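Local atomic coordinates of PDZ domain protein (Parabacteroides distasonis, PDB entry 4L8N), a protein that is of unknown function but combines two PDZ domains with a DUF4136 domain and can bind magnesium. Residues A[389-392]-A[393-396]. Residues are numbered along the deposited sequence; the frame is centred on the assembly and turned at random.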
loop_
_atom_site.group_PDB
_atom_site.type_symbol
_atom_site.label_atom_id
_atom_site.label_comp_id
_atom_site.label_asym_id
_atom_site.label_seq_id
_atom_site.Cartn_x
_atom_site.Cartn_y
_atom_site.Cartn_z
ATOM N N PHE A 389 24.519 -22.671 -2.557
ATOM C CA PHE A 389 25.666 -22.941 -1.714
ATOM C C PHE A 389 26.061 -24.390 -1.932
ATOM O O PHE A 389 25.309 -25.166 -2.551
ATOM C CB PHE A 389 25.377 -22.655 -0.230
ATOM C CG PHE A 389 24.855 -21.263 0.016
ATOM C CD1 PHE A 389 25.494 -20.158 -0.531
ATOM C CD2 PHE A 389 23.733 -21.057 0.799
ATOM C CE1 PHE A 389 25.007 -18.871 -0.315
ATOM C CE2 PHE A 389 23.254 -19.767 1.027
ATOM C CZ PHE A 389 23.895 -18.684 0.469
ATOM N N TRP A 390 27.228 -24.759 -1.417
ATOM C CA TRP A 390 27.688 -26.127 -1.487
ATOM C C TRP A 390 26.856 -26.995 -0.550
ATOM O O TRP A 390 26.341 -26.513 0.465
ATOM C CB TRP A 390 29.168 -26.196 -1.093
ATOM C CG TRP A 390 30.105 -25.441 -1.990
ATOM C CD1 TRP A 390 30.908 -24.399 -1.641
ATOM C CD2 TRP A 390 30.375 -25.716 -3.372
ATOM N NE1 TRP A 390 31.675 -24.011 -2.716
ATOM C CE2 TRP A 390 31.356 -24.790 -3.798
ATOM C CE3 TRP A 390 29.896 -26.670 -4.289
ATOM C CZ2 TRP A 390 31.887 -24.805 -5.097
ATOM C CZ3 TRP A 390 30.412 -26.672 -5.575
ATOM C CH2 TRP A 390 31.389 -25.742 -5.971
ATOM N N ASP A 391 26.710 -28.256 -0.888
ATOM C CA ASP A 391 25.990 -29.188 -0.048
ATOM C C ASP A 391 26.942 -29.540 1.085
ATOM O O ASP A 391 28.095 -29.917 0.828
ATOM C CB ASP A 391 25.560 -30.401 -0.893
ATOM C CG ASP A 391 24.785 -31.497 -0.187
ATOM O OD1 ASP A 391 25.325 -32.075 0.781
ATOM O OD2 ASP A 391 23.696 -31.865 -0.682
ATOM N N VAL A 392 26.475 -29.376 2.332
ATOM C CA VAL A 392 27.250 -29.616 3.550
ATOM C C VAL A 392 27.790 -31.072 3.654
ATOM O O VAL A 392 28.809 -31.269 4.308
ATOM C CB VAL A 392 26.459 -29.208 4.814
ATOM C CG1 VAL A 392 27.373 -29.188 6.039
ATOM C CG2 VAL A 392 25.830 -27.822 4.632
ATOM N N PHE A 393 27.197 -32.059 2.977
ATOM C CA PHE A 393 27.702 -33.444 3.068
ATOM C C PHE A 393 28.716 -33.775 1.933
ATOM O O PHE A 393 29.216 -34.901 1.855
ATOM C CB PHE A 393 26.529 -34.461 3.090
ATOM C CG PHE A 393 25.493 -34.108 4.133
ATOM C CD1 PHE A 393 25.745 -34.316 5.486
ATOM C CD2 PHE A 393 24.313 -33.459 3.773
ATOM C CE1 PHE A 393 24.823 -33.900 6.461
ATOM C CE2 PHE A 393 23.392 -33.045 4.747
ATOM C CZ PHE A 393 23.651 -33.273 6.083
ATOM N N LYS A 394 29.058 -32.780 1.097
ATOM C CA LYS A 394 29.938 -33.004 -0.042
ATOM C C LYS A 394 31.214 -32.135 -0.036
ATOM O O LYS A 394 31.914 -32.125 -1.052
ATOM C CB LYS A 394 29.142 -32.778 -1.335
ATOM C CG LYS A 394 28.258 -33.956 -1.695
ATOM C CD LYS A 394 27.065 -33.510 -2.508
ATOM C CE LYS A 394 26.125 -34.642 -2.845
ATOM N NZ LYS A 394 25.144 -34.241 -3.886
ATOM N N TYR A 395 31.565 -31.491 1.111
ATOM C CA TYR A 395 32.756 -30.621 1.241
ATOM C C TYR A 395 34.064 -31.322 0.874
ATOM O O TYR A 395 34.853 -30.712 0.143
ATOM C CB TYR A 395 32.906 -30.009 2.641
ATOM C CG TYR A 395 32.004 -28.839 2.955
ATOM C CD1 TYR A 395 30.894 -28.552 2.159
ATOM C CD2 TYR A 395 32.223 -28.048 4.082
ATOM C CE1 TYR A 395 30.050 -27.475 2.453
ATOM C CE2 TYR A 395 31.357 -27.002 4.415
ATOM C CZ TYR A 395 30.268 -26.724 3.598
ATOM O OH TYR A 395 29.422 -25.695 3.915
ATOM N N PRO A 396 34.319 -32.585 1.321
ATOM C CA PRO A 396 35.577 -33.250 0.944
ATOM C C PRO A 396 35.739 -33.393 -0.573
ATOM O O PRO A 396 36.844 -33.177 -1.083
ATOM C CB PRO A 396 35.456 -34.616 1.623
ATOM C CG PRO A 396 34.543 -34.379 2.779
ATOM C CD PRO A 396 33.528 -33.448 2.228
HETATM O O HOH W 1 27.608 -24.872 2.373
#
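Asp391 and Lys394 close a type I beta turn that leads into helix 395-402, and the aspartate adds an Asx turn to it, at the surface of the protein. The backbone N of Lys394, the N-cap residue, donates to Asp391 O at 3.0 Å, while Phe393 N reaches Asp391 OD1 at 2.9 Å. Aspartate suits this first position because its short side chain, with CG anti to the backbone N (chi1 -180°), lies forward along the chain, bringing OD1 to the N-H two residues on; OD1 is met nearly along its C-O axis, with an N-H...O angle of 153°. The same oxygen lies 3.4 Å from CD2 of Phe393. With an alanine in its place, the N-H of Phe393 would lose its carboxylate acceptor and the turn is likely to be less firmly set. Lysine's long, extended chain passes across the aspartate, CD lying 3.8 Å from Asp391 CB, and carries its ammonium on to Gln370 O, too far from OD2 for a salt bridge. Tyr395 offers a flat ring to the turn, with CD1 3.4 Å from Asp391 O and Val392 O over one face, and a hydroxyl that reaches a water. This water, at the ring's edge and in its plane, accepts a hydrogen bond from Tyr395 OH at 2.5 Å and donates one to Trp390 O. Trp390 fills a buried site, where its NE1 still finds Tyr117 O and Arg372 makes a cation-pi contact. Tyr420 meets the Tyr395 ring edge-to-face and the Trp390 ring with planes about 50° apart, packing against both the loop after helix 354-367 and the start of helix 395-402.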